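Local coordinates for beta-glucosidase (PDB 3F95), which probably hydrolyses beta-glucosidic bonds as a whole enzyme, an exo-1,3/1,4-beta-glucanase, of which this chain is the extra C-terminal beta-sandwich domain, at residues Cys113-Asp118 against Ala135-Cys140; Val106-Ser111 against Ala153-Ser158; Tyr87-Met92 against Lys173-Ser178. All coordinates share one frame; numbering follows the deposited sequence. Where two conformers were deposited one is given.

Contact 1 (Cys113-Asp118 against Ala135-Cys140)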
ATOM      1  N   CYS A 113       2.954 -13.125  -4.917  1.00 27.75           N
ATOM      2  CA  CYS A 113       2.708 -12.268  -3.703  1.00 25.98           C
ATOM      3  C   CYS A 113       2.437 -13.073  -2.428  1.00 25.47           C
ATOM      4  O   CYS A 113       1.739 -14.097  -2.479  1.00 25.23           O
ATOM      5  CB  CYS A 113       1.561 -11.253  -3.909  1.00 26.37           C
ATOM      6  SG  CYS A 113       1.719 -10.156  -5.358  1.00 25.27           S
ATOM      7  N   LEU A 114       2.960 -12.603  -1.288  1.00 24.08           N
ATOM      8  CA  LEU A 114       2.705 -13.255   0.008  1.00 23.93           C
ATOM      9  C   LEU A 114       1.224 -13.185   0.411  1.00 23.41           C
ATOM     10  O   LEU A 114       0.681 -14.146   0.970  1.00 22.82           O
ATOM     11  CB  LEU A 114       3.615 -12.726   1.123  1.00 23.96           C
ATOM     12  CG  LEU A 114       5.134 -12.986   1.015  1.00 24.14           C
ATOM     13  CD1 LEU A 114       5.849 -12.440   2.226  1.00 25.53           C
ATOM     14  CD2 LEU A 114       5.471 -14.467   0.801  1.00 26.25           C
ATOM     15  N   ARG A 115       0.564 -12.068   0.097  1.00 21.95           N
ATOM     16  CA  ARG A 115      -0.873 -11.936   0.335  1.00 20.94           C
ATOM     17  C   ARG A 115      -1.554 -11.316  -0.864  1.00 21.15           C
ATOM     18  O   ARG A 115      -0.993 -10.431  -1.520  1.00 20.33           O
ATOM     19  CB  ARG A 115      -1.175 -11.080   1.574  1.00 20.59           C
ATOM     20  CG  ARG A 115      -0.620 -11.609   2.895  1.00 19.89           C
ATOM     21  CD  ARG A 115      -1.340 -12.888   3.405  1.00 19.20           C
ATOM     22  NE  ARG A 115      -2.791 -12.753   3.452  1.00 18.18           N
ATOM     23  CZ  ARG A 115      -3.489 -12.116   4.396  1.00 18.11           C
ATOM     24  NH1 ARG A 115      -2.901 -11.518   5.439  1.00 17.05           N
ATOM     25  NH2 ARG A 115      -4.801 -12.089   4.283  1.00 19.00           N
ATOM     26  N   ASP A 116      -2.773 -11.788  -1.134  1.00 21.32           N
ATOM     27  CA  ASP A 116      -3.607 -11.264  -2.195  1.00 21.80           C
ATOM     28  C   ASP A 116      -5.011 -11.066  -1.607  1.00 21.25           C
ATOM     29  O   ASP A 116      -5.730 -12.046  -1.361  1.00 21.35           O
ATOM     30  CB  ASP A 116      -3.610 -12.251  -3.367  1.00 22.73           C
ATOM     31  CG  ASP A 116      -4.203 -11.662  -4.640  1.00 28.12           C
ATOM     32  OD1 ASP A 116      -3.677 -11.976  -5.741  1.00 33.86           O
ATOM     33  OD2 ASP A 116      -5.188 -10.900  -4.562  1.00 31.88           O
ATOM     34  N   ILE A 117      -5.387  -9.814  -1.335  1.00 18.82           N
ATOM     35  CA  ILE A 117      -6.587  -9.544  -0.535  1.00 18.47           C
ATOM     36  C   ILE A 117      -7.542  -8.702  -1.357  1.00 18.71           C
ATOM     37  O   ILE A 117      -7.174  -7.608  -1.757  1.00 17.83           O
ATOM     38  CB  ILE A 117      -6.214  -8.761   0.780  1.00 18.23           C
ATOM     39  CG1 ILE A 117      -5.282  -9.609   1.662  1.00 18.59           C
ATOM     40  CG2 ILE A 117      -7.497  -8.237   1.521  1.00 18.36           C
ATOM     41  CD1 ILE A 117      -4.559  -8.827   2.754  1.00 17.87           C
ATOM     42  N   ASP A 118      -8.776  -9.177  -1.584  1.00 18.22           N
ATOM     43  CA  ASP A 118      -9.783  -8.323  -2.225  1.00 17.94           C
ATOM     44  C   ASP A 118     -10.266  -7.231  -1.259  1.00 16.99           C
ATOM     45  O   ASP A 118     -10.430  -7.480  -0.033  1.00 16.61           O
ATOM     46  CB  ASP A 118     -10.992  -9.134  -2.687  1.00 18.93           C
ATOM     47  CG  ASP A 118     -10.618 -10.234  -3.648  1.00 23.98           C
ATOM     48  OD1 ASP A 118      -9.824  -9.974  -4.590  1.00 26.02           O
ATOM     49  OD2 ASP A 118     -11.127 -11.352  -3.446  1.00 29.68           O
ATOM     50  N   ALA A 135      -2.996  -4.358  10.216  1.00 16.62           N
ATOM     51  CA  ALA A 135      -1.854  -5.259  10.335  1.00 16.86           C
ATOM     52  C   ALA A 135      -2.073  -6.470   9.427  1.00 17.50           C
ATOM     53  O   ALA A 135      -3.083  -7.157   9.516  1.00 17.05           O
ATOM     54  CB  ALA A 135      -1.590  -5.677  11.820  1.00 16.89           C
ATOM     55  N   ILE A 136      -1.151  -6.685   8.497  1.00 16.85           N
ATOM     56  CA  ILE A 136      -1.340  -7.736   7.497  1.00 17.59           C
ATOM     57  C   ILE A 136      -0.337  -8.876   7.676  1.00 17.70           C
ATOM     58  O   ILE A 136       0.838  -8.734   7.322  1.00 16.76           O
ATOM     59  CB  ILE A 136      -1.270  -7.182   6.044  1.00 17.88           C
ATOM     60  CG1 ILE A 136      -2.309  -6.063   5.875  1.00 18.87           C
ATOM     61  CG2 ILE A 136      -1.505  -8.311   5.064  1.00 16.63           C
ATOM     62  CD1 ILE A 136      -2.148  -5.224   4.611  1.00 18.22           C
ATOM     63  N   PRO A 137      -0.798 -10.010   8.236  1.00 18.02           N
ATOM     64  CA  PRO A 137       0.150 -11.110   8.438  1.00 18.60           C
ATOM     65  C   PRO A 137       0.699 -11.534   7.084  1.00 19.40           C
ATOM     66  O   PRO A 137      -0.059 -11.659   6.117  1.00 17.47           O
ATOM     67  CB  PRO A 137      -0.681 -12.218   9.079  1.00 19.37           C
ATOM     68  CG  PRO A 137      -2.142 -11.774   8.968  1.00 19.17           C
ATOM     69  CD  PRO A 137      -2.165 -10.308   8.703  1.00 18.50           C
ATOM     70  N   LEU A 138       2.013 -11.699   7.009  1.00 20.62           N
ATOM     71  CA  LEU A 138       2.657 -12.011   5.727  1.00 23.53           C
ATOM     72  C   LEU A 138       2.491 -13.472   5.330  1.00 25.98           C
ATOM     73  O   LEU A 138       2.548 -13.823   4.147  1.00 27.48           O
ATOM     74  CB  LEU A 138       4.136 -11.603   5.754  1.00 22.57           C
ATOM     75  CG  LEU A 138       4.384 -10.093   5.956  1.00 22.33           C
ATOM     76  CD1 LEU A 138       5.871  -9.764   5.932  1.00 23.45           C
ATOM     77  CD2 LEU A 138       3.625  -9.244   4.914  1.00 21.75           C
ATOM     78  N   HIS A 139       2.272 -14.327   6.316  1.00 29.02           N
ATOM     79  CA  HIS A 139       2.153 -15.742   6.011  1.00 31.28           C
ATOM     80  C   HIS A 139       0.889 -16.398   6.552  1.00 32.00           C
ATOM     81  O   HIS A 139       0.555 -16.268   7.724  1.00 32.31           O
ATOM     82  CB  HIS A 139       3.420 -16.469   6.418  1.00 32.08           C
ATOM     83  CG  HIS A 139       4.607 -16.086   5.585  1.00 34.19           C
ATOM     84  ND1 HIS A 139       5.467 -15.068   5.938  1.00 36.89           N
ATOM     85  CD2 HIS A 139       5.055 -16.558   4.397  1.00 36.61           C
ATOM     86  CE1 HIS A 139       6.407 -14.945   5.022  1.00 35.21           C
ATOM     87  NE2 HIS A 139       6.181 -15.836   4.076  1.00 38.05           N
ATOM     88  N   CYS A 140       0.187 -17.072   5.660  1.00 33.26           N
ATOM     89  CA  CYS A 140      -1.030 -17.780   6.000  1.00 35.10           C
ATOM     90  C   CYS A 140      -0.753 -19.196   6.510  1.00 36.25           C
ATOM     91  O   CYS A 140      -0.824 -19.447   7.717  1.00 37.58           O
ATOM     92  CB  CYS A 140      -1.959 -17.788   4.791  1.00 35.11           C
ATOM     93  SG  CYS A 140      -2.617 -16.116   4.483  1.00 36.73           S
TER
HETATM   94  O   HOH W   1       1.435 -15.928   2.848  1.00 42.30           O
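The R115 guanidinium meets P137 edge-on. NH1 donates to P137 O at 2.9 Å, nearly straight at 167°. P137 O lies close to the guanidinium plane, and NH1 comes to one of its lone pairs within the carbonyl plane. CD1 of I117 covers one face of the guanidinium, offset toward the rim. C140 SG and I136 CG2 approach obliquely, with R115 NE to C140 SG at 3.5 Å. This is a junction between the two sheets of a beta sandwich: R115 sits on strand 113-118 and P137 ends strand 132-137 of the other sheet. The two strand pieces run at 129° to each other, with axes 9.3 Å apart.

The arginine chain folds back at chi2 and chi3, and this bend brings NH1 round to the P137 carbonyl. NH1 also donates to L181 O, so the group is held from two backbone sites. L181 lies near C183, whose disulfide with C140 ties the C-terminal end to this loop.

Apolar contacts flank the arginine. I117 CD1 meets I136 CG2 at 3.9 Å, deeper between the sheets. L114 lies at the corner of its strand, in a classic beta bulge: L114 and R115 both face V106. Its CD2 methyl comes obliquely to the H139 ring, 3.6 Å from NE2, while CD1 reaches L138 CB. A water joins the two backbones here. It donates to both L114 O and L138 O, each at 2.7 Å, and accepts from C140 N at 3.3 Å.

Contact 2 (Val106-Ser111 against Ala153-Ser158)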
ATOM      1  N   VAL A 106       0.455  -7.901  -1.231  1.00 17.12           N
ATOM      2  CA  VAL A 106       1.474  -7.577  -0.251  1.00 17.22           C
ATOM      3  C   VAL A 106       2.695  -8.477  -0.456  1.00 18.48           C
ATOM      4  O   VAL A 106       2.561  -9.715  -0.625  1.00 17.69           O
ATOM      5  CB  VAL A 106       0.915  -7.720   1.201  1.00 17.88           C
ATOM      6  CG1 VAL A 106       1.999  -7.531   2.232  1.00 17.04           C
ATOM      7  CG2 VAL A 106      -0.236  -6.723   1.408  1.00 18.17           C
ATOM      8  N   MET A 107       3.861  -7.838  -0.498  1.00 19.55           N
ATOM      9  CA  MET A 107       5.163  -8.518  -0.617  1.00 21.02           C
ATOM     10  C   MET A 107       5.223  -9.431  -1.853  1.00 21.97           C
ATOM     11  O   MET A 107       5.207 -10.689  -1.775  1.00 20.93           O
ATOM     12  CB  MET A 107       5.543  -9.224   0.696  1.00 20.61           C
ATOM     13  CG  MET A 107       5.702  -8.281   1.874  1.00 23.22           C
ATOM     14  SD  MET A 107       7.072  -7.100   1.667  1.00 24.88           S
ATOM     15  CE  MET A 107       6.418  -5.695   2.499  1.00 26.21           C
ATOM     16  N   CYS A 108       5.267  -8.769  -3.007  1.00 22.30           N
ATOM     17  CA  CYS A 108       5.199  -9.430  -4.298  1.00 24.32           C
ATOM     18  C   CYS A 108       6.589  -9.542  -4.897  1.00 25.58           C
ATOM     19  O   CYS A 108       7.340  -8.569  -4.921  1.00 25.18           O
ATOM     20  CB  CYS A 108       4.336  -8.641  -5.276  1.00 23.95           C
ATOM     21  SG  CYS A 108       2.627  -8.433  -4.707  1.00 26.35           S
ATOM     22  N   SER A 109       6.904 -10.731  -5.394  1.00 27.51           N
ATOM     23  CA  SER A 109       8.113 -10.925  -6.183  1.00 29.93           C
ATOM     24  C   SER A 109       7.735 -10.758  -7.637  1.00 31.01           C
ATOM     25  O   SER A 109       6.667 -10.224  -7.953  1.00 30.91           O
ATOM     26  CB  SER A 109       8.730 -12.302  -5.928  1.00 30.30           C
ATOM     27  OG  SER A 109       7.738 -13.303  -5.821  1.00 32.54           O
ATOM     28  N   GLU A 110       8.612 -11.211  -8.528  1.00 32.60           N
ATOM     29  CA  GLU A 110       8.293 -11.260  -9.940  1.00 34.05           C
ATOM     30  C   GLU A 110       6.955 -11.936 -10.180  1.00 34.93           C
ATOM     31  O   GLU A 110       6.163 -11.443 -10.991  1.00 36.00           O
ATOM     32  N   SER A 111       6.675 -13.030  -9.450  1.00 35.71           N
ATOM     33  CA  SER A 111       5.541 -13.898  -9.809  1.00 35.70           C
ATOM     34  C   SER A 111       4.405 -14.582  -9.020  1.00 35.41           C
ATOM     35  O   SER A 111       4.135 -15.743  -9.329  1.00 36.70           O
ATOM     36  N   ALA A 153       6.420  -4.016  -2.119  1.00 17.44           N
ATOM     37  CA  ALA A 153       5.984  -4.228  -0.715  1.00 16.09           C
ATOM     38  C   ALA A 153       4.441  -4.258  -0.606  1.00 16.81           C
ATOM     39  O   ALA A 153       3.858  -5.098   0.113  1.00 16.30           O
ATOM     40  CB  ALA A 153       6.590  -3.176   0.200  1.00 16.31           C
ATOM     41  N   LEU A 154       3.789  -3.350  -1.333  1.00 16.60           N
ATOM     42  CA  LEU A 154       2.350  -3.398  -1.552  1.00 17.32           C
ATOM     43  C   LEU A 154       1.975  -2.959  -2.964  1.00 16.52           C
ATOM     44  O   LEU A 154       2.668  -2.159  -3.583  1.00 15.86           O
ATOM     45  CB  LEU A 154       1.603  -2.545  -0.512  1.00 18.57           C
ATOM     46  CG  LEU A 154       1.605  -1.030  -0.562  1.00 19.21           C
ATOM     47  CD1 LEU A 154       0.522  -0.461  -1.482  1.00 22.51           C
ATOM     48  CD2 LEU A 154       1.434  -0.447   0.868  1.00 18.99           C
ATOM     49  N   ARG A 155       0.860  -3.465  -3.455  1.00 16.54           N
ATOM     50  CA  ARG A 155       0.357  -3.072  -4.757  1.00 16.58           C
ATOM     51  C   ARG A 155      -1.157  -2.996  -4.641  1.00 16.16           C
ATOM     52  O   ARG A 155      -1.791  -3.936  -4.142  1.00 17.15           O
ATOM     53  CB  ARG A 155       0.790  -4.102  -5.808  1.00 16.98           C
ATOM     54  CG  ARG A 155       0.291  -3.803  -7.214  1.00 16.45           C
ATOM     55  CD  ARG A 155       0.531  -4.997  -8.159  1.00 20.31           C
ATOM     56  NE  ARG A 155       1.906  -5.447  -8.118  1.00 25.46           N
ATOM     57  CZ  ARG A 155       2.298  -6.715  -8.189  1.00 24.74           C
ATOM     58  NH1 ARG A 155       1.416  -7.709  -8.315  1.00 27.04           N
ATOM     59  NH2 ARG A 155       3.588  -6.981  -8.140  1.00 25.90           N
ATOM     60  N   ILE A 156      -1.731  -1.864  -5.031  1.00 14.65           N
ATOM     61  CA  ILE A 156      -3.191  -1.720  -5.038  1.00 14.17           C
ATOM     62  C   ILE A 156      -3.619  -1.459  -6.484  1.00 14.56           C
ATOM     63  O   ILE A 156      -3.130  -0.536  -7.128  1.00 13.79           O
ATOM     64  CB  ILE A 156      -3.652  -0.571  -4.119  1.00 14.61           C
ATOM     65  CG1 ILE A 156      -3.228  -0.881  -2.659  1.00 14.41           C
ATOM     66  CG2 ILE A 156      -5.185  -0.364  -4.237  1.00 15.52           C
ATOM     67  CD1 ILE A 156      -3.347   0.322  -1.742  1.00 13.18           C
ATOM     68  N   THR A 157      -4.525  -2.292  -6.971  1.00 14.51           N
ATOM     69  CA  THR A 157      -5.036  -2.201  -8.335  1.00 14.80           C
ATOM     70  C   THR A 157      -6.547  -1.988  -8.318  1.00 15.15           C
ATOM     71  O   THR A 157      -7.288  -2.689  -7.594  1.00 15.04           O
ATOM     72  CB  THR A 157      -4.664  -3.474  -9.119  1.00 14.04           C
ATOM     73  OG1 THR A 157      -3.244  -3.679  -9.041  1.00 15.91           O
ATOM     74  CG2 THR A 157      -5.062  -3.318 -10.591  1.00 16.51           C
ATOM     75  N   SER A 158      -7.008  -1.030  -9.124  1.00 14.98           N
ATOM     76  CA  SER A 158      -8.436  -0.701  -9.223  1.00 15.64           C
ATOM     77  C   SER A 158      -8.681   0.163 -10.474  1.00 16.52           C
ATOM     78  O   SER A 158      -7.724   0.554 -11.159  1.00 15.82           O
ATOM     79  CB  SER A 158      -8.919   0.007  -7.943  1.00 14.51           C
ATOM     80  OG  SER A 158     -10.359   0.144  -7.904  1.00 15.25           O
TER
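M107 N donates to A153 O at 2.8 Å, the one direct hydrogen bond between 106-111 and 153-158. The bond is straight at the hydrogen (165°), but the donor stands above the carbonyl plane. The same oxygen receives a CA-H...O contact from V106 CA at 3.5 Å. Two neighbouring residues of one strand thus converge on a single carbonyl. V106 CG1 lies beside the same oxygen and also touches L138 and L88.

The apolar contact between the segments is made by M107 and A153. The M107 side chain starts away from A153, and its bends at chi2 and chi3 return the methyl to it. CE then presses on A153 CB at 3.4 Å, closer than usual for two carbons.

The backbones belong to adjacent antiparallel strands, 102-108 and 149-158, in one sheet of the beta sandwich. V106 and L154 form a non-hydrogen-bonded pair with CA atoms 4.5 Å apart. Both strands turn a corner here, at M107 and at A153. A153 and L154 make a classic beta bulge, since both face L71.

Sulfur and charge meet on the side of the sheet that carries R155. C108 SG lies over one face of the R155 guanidinium, offset toward the rim, and C108 CB comes 3.4 Å from R155 NH2. The disulfide from C108 to C113 runs next to this charged group. The polar end of R155 is engaged mainly by D152, which forms a salt bridge with NE. Q105 OE1 adds a weak bond to NH1.

Contact 3 (Tyr87-Met92 against Lys173-Ser178)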
ATOM      1  N   TYR A  87       4.364  -8.994   9.870  1.00 20.71           N
ATOM      2  CA  TYR A  87       3.241  -8.252   9.334  1.00 20.74           C
ATOM      3  C   TYR A  87       3.735  -7.083   8.519  1.00 19.64           C
ATOM      4  O   TYR A  87       4.766  -6.475   8.845  1.00 19.69           O
ATOM      5  CB  TYR A  87       2.408  -7.638  10.468  1.00 21.07           C
ATOM      6  CG  TYR A  87       1.819  -8.667  11.380  1.00 22.61           C
ATOM      7  CD1 TYR A  87       0.495  -9.061  11.233  1.00 22.14           C
ATOM      8  CD2 TYR A  87       2.595  -9.262  12.390  1.00 23.75           C
ATOM      9  CE1 TYR A  87      -0.052 -10.026  12.048  1.00 23.36           C
ATOM     10  CE2 TYR A  87       2.051 -10.242  13.220  1.00 25.40           C
ATOM     11  CZ  TYR A  87       0.726 -10.604  13.040  1.00 24.47           C
ATOM     12  OH  TYR A  87       0.165 -11.562  13.853  1.00 27.67           O
ATOM     13  N   LEU A  88       2.981  -6.737   7.487  1.00 18.57           N
ATOM     14  CA  LEU A  88       3.080  -5.377   6.969  1.00 18.91           C
ATOM     15  C   LEU A  88       2.001  -4.578   7.692  1.00 17.99           C
ATOM     16  O   LEU A  88       0.831  -4.964   7.670  1.00 18.56           O
ATOM     17  CB  LEU A  88       2.867  -5.338   5.445  1.00 18.27           C
ATOM     18  CG  LEU A  88       2.998  -3.926   4.830  1.00 19.19           C
ATOM     19  CD1 LEU A  88       4.481  -3.531   4.779  1.00 19.32           C
ATOM     20  CD2 LEU A  88       2.364  -3.828   3.436  1.00 21.36           C
ATOM     21  N   GLU A  89       2.396  -3.492   8.345  1.00 17.40           N
ATOM     22  CA  GLU A  89       1.437  -2.600   8.982  0.50 17.27           C
ATOM     23  C   GLU A  89       1.359  -1.280   8.237  1.00 17.24           C
ATOM     24  O   GLU A  89       2.375  -0.753   7.779  1.00 16.05           O
ATOM     25  CB  GLU A  89       1.778  -2.354  10.458  0.50 16.98           C
ATOM     26  CG  GLU A  89       0.808  -1.384  11.146  0.50 17.34           C
ATOM     27  CD  GLU A  89       1.246  -0.946  12.549  0.50 18.06           C
ATOM     28  OE1 GLU A  89       1.186  -1.778  13.461  0.50 18.32           O
ATOM     29  OE2 GLU A  89       1.613   0.239  12.740  0.50 18.90           O
ATOM     30  N   LEU A  90       0.146  -0.746   8.113  1.00 16.33           N
ATOM     31  CA  LEU A  90      -0.027   0.560   7.489  1.00 16.22           C
ATOM     32  C   LEU A  90      -1.280   1.213   8.041  1.00 15.99           C
ATOM     33  O   LEU A  90      -2.142   0.531   8.580  1.00 15.83           O
ATOM     34  CB  LEU A  90      -0.134   0.431   5.956  1.00 16.98           C
ATOM     35  CG  LEU A  90      -1.395  -0.257   5.371  1.00 17.58           C
ATOM     36  CD1 LEU A  90      -1.590   0.087   3.877  1.00 22.56           C
ATOM     37  CD2 LEU A  90      -1.354  -1.736   5.533  1.00 21.21           C
ATOM     38  N   LYS A  91      -1.376   2.529   7.939  1.00 15.24           N
ATOM     39  CA  LYS A  91      -2.656   3.180   8.181  1.00 15.50           C
ATOM     40  C   LYS A  91      -3.292   3.472   6.817  1.00 15.10           C
ATOM     41  O   LYS A  91      -2.598   3.839   5.862  1.00 14.86           O
ATOM     42  CB  LYS A  91      -2.477   4.458   9.004  1.00 15.58           C
ATOM     43  CG  LYS A  91      -1.843   4.176  10.395  1.00 17.11           C
ATOM     44  CD  LYS A  91      -1.681   5.453  11.212  1.00 17.59           C
ATOM     45  CE  LYS A  91      -1.095   5.138  12.615  1.00 19.58           C
ATOM     46  NZ  LYS A  91       0.300   4.613  12.475  1.00 20.34           N
ATOM     47  N   MET A  92      -4.596   3.258   6.723  1.00 14.78           N
ATOM     48  CA  MET A  92      -5.324   3.510   5.465  1.00 14.57           C
ATOM     49  C   MET A  92      -6.653   4.176   5.784  1.00 14.03           C
ATOM     50  O   MET A  92      -7.255   3.897   6.839  1.00 12.84           O
ATOM     51  CB  MET A  92      -5.542   2.198   4.722  1.00 14.06           C
ATOM     52  CG  MET A  92      -6.256   2.347   3.368  1.00 15.47           C
ATOM     53  SD  MET A  92      -6.632   0.804   2.556  1.00 16.87           S
ATOM     54  CE  MET A  92      -4.989   0.313   2.030  1.00 17.63           C
ATOM     55  N   LYS A 173       5.364  -7.474  15.513  1.00 32.25           N
ATOM     56  CA  LYS A 173       4.138  -7.362  16.303  1.00 34.64           C
ATOM     57  C   LYS A 173       3.285  -6.138  15.945  1.00 34.70           C
ATOM     58  O   LYS A 173       3.738  -4.979  16.080  1.00 35.37           O
ATOM     59  CB  LYS A 173       4.424  -7.374  17.818  1.00 35.17           C
ATOM     60  CG  LYS A 173       5.204  -6.182  18.349  1.00 36.78           C
ATOM     61  CD  LYS A 173       4.514  -5.604  19.585  1.00 39.74           C
ATOM     62  CE  LYS A 173       4.321  -6.660  20.655  1.00 42.27           C
ATOM     63  NZ  LYS A 173       3.325  -6.268  21.717  1.00 43.84           N
ATOM     64  N   PRO A 174       2.033  -6.404  15.543  1.00 34.99           N
ATOM     65  CA  PRO A 174       1.009  -5.420  15.230  1.00 34.68           C
ATOM     66  C   PRO A 174       0.776  -4.463  16.404  1.00 34.56           C
ATOM     67  O   PRO A 174       0.761  -4.893  17.573  1.00 34.31           O
ATOM     68  CB  PRO A 174      -0.233  -6.277  14.967  1.00 34.73           C
ATOM     69  CG  PRO A 174       0.060  -7.620  15.504  1.00 35.71           C
ATOM     70  CD  PRO A 174       1.533  -7.779  15.391  1.00 34.96           C
ATOM     71  N   SER A 175       0.626  -3.178  16.098  1.00 34.05           N
ATOM     72  CA  SER A 175       0.363  -2.175  17.128  1.00 33.95           C
ATOM     73  C   SER A 175      -0.907  -2.567  17.882  1.00 32.89           C
ATOM     74  O   SER A 175      -1.729  -3.329  17.371  1.00 31.76           O
ATOM     75  CB  SER A 175       0.182  -0.795  16.505  1.00 34.34           C
ATOM     76  OG  SER A 175      -1.036  -0.736  15.783  1.00 36.32           O
ATOM     77  N   ASP A 176      -1.065  -2.034  19.091  1.00 32.32           N
ATOM     78  CA  ASP A 176      -2.251  -2.328  19.896  1.00 31.75           C
ATOM     79  C   ASP A 176      -3.561  -1.976  19.201  1.00 30.82           C
ATOM     80  O   ASP A 176      -4.511  -2.761  19.231  1.00 31.88           O
ATOM     81  CB  ASP A 176      -2.178  -1.604  21.251  1.00 32.01           C
ATOM     82  CG  ASP A 176      -1.161  -2.222  22.193  1.00 33.42           C
ATOM     83  OD1 ASP A 176      -0.523  -3.242  21.826  1.00 32.35           O
ATOM     84  OD2 ASP A 176      -1.008  -1.674  23.312  1.00 35.01           O
ATOM     85  N   ASP A 177      -3.627  -0.817  18.560  1.00 29.59           N
ATOM     86  CA  ASP A 177      -4.947  -0.463  18.029  0.50 28.68           C
ATOM     87  C   ASP A 177      -5.172  -0.958  16.595  1.00 27.76           C
ATOM     88  O   ASP A 177      -6.164  -0.617  15.949  1.00 27.39           O
ATOM     89  CB  ASP A 177      -5.280   1.019  18.248  0.50 28.76           C
ATOM     90  CG  ASP A 177      -5.823   1.296  19.653  0.50 29.88           C
ATOM     91  OD1 ASP A 177      -6.272   2.437  19.891  0.50 30.13           O
ATOM     92  OD2 ASP A 177      -5.810   0.384  20.523  0.50 29.90           O
ATOM     93  N   SER A 178      -4.298  -1.856  16.152  1.00 25.46           N
ATOM     94  CA  SER A 178      -4.391  -2.394  14.795  1.00 23.02           C
ATOM     95  C   SER A 178      -5.506  -3.424  14.604  1.00 22.20           C
ATOM     96  O   SER A 178      -5.909  -4.120  15.546  1.00 21.23           O
ATOM     97  CB  SER A 178      -3.050  -2.972  14.356  1.00 22.93           C
ATOM     98  OG  SER A 178      -2.780  -4.197  15.013  1.00 22.43           O
TER
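P174 lies over one face of the Y87 ring. The contact pins a loop, which leads into a type I beta turn, to the surface of a sheet of the beta sandwich. P174 CD is 3.7 Å from the Y87 ring centroid and 27° off the ring normal, a CH-pi contact. The carbon is displaced toward the rim, and the closest ring atom is Y87 CE2, at 3.3 Å from P174 CD. Next to this pair, E89 takes the backbone of the loop. E89 has two conformers, and its bonds and shape are given for one of them. In it, S175 N donates to E89 OE1 at 3.0 Å, with an angle of 161° at the hydrogen, and meets that oxygen nearly along its C-O axis. S175 OG adds a weak bond to the same oxygen at 3.4 Å.

Strand 87-94 belongs to the mixed sheet. The segment 173-178 is part of the loop between strands 161-171 and 179-180. Y87 and E89 are two residues apart, so both side chains point to the same face, where the loop passes. In this conformer the E89 chain is extended, with CG anti to the backbone N (chi1 178°), and this length carries its carboxylate out to the loop.

Further out, strand 87-94 is held by its neighbours in the sheet. Y87 and E89 pair through their backbones with T171 and A169 on one flank, and L88 pairs with I136 on the other. P174 also rests on A135, and S175 on T133, both of strand 132-137.

The loop has its own internal order. The turn from S175 to S178 is closed by S178 N to S175 O at 3.2 Å. S178 OG also donates to S175 O, at 2.7 Å, so this carbonyl oxygen takes two bonds from one residue.

Overall arrangement
The three contacts lie in one beta-sandwich domain, consistent with the galactose-binding-like family. Contact 2 joins strands 102-108 and 149-158 within the antiparallel sheet. Contact 3 lays the loop 173-178 on strand 87-94 of the mixed sheet. Contact 1 bridges the two sheets. Its centre is about 10 Å from that of contact 2 and about 13 Å from that of contact 3; the centres of contacts 2 and 3 are about 18 Å apart. Along the chain 87-92, 106-111 and 113-118 come first, and their partners return in reverse order. The C108-C113 disulfide links contacts 1 and 2; L88 packing on V106 and M107 joins 2 and 3. Together they unite both sheets and the C-terminal loop.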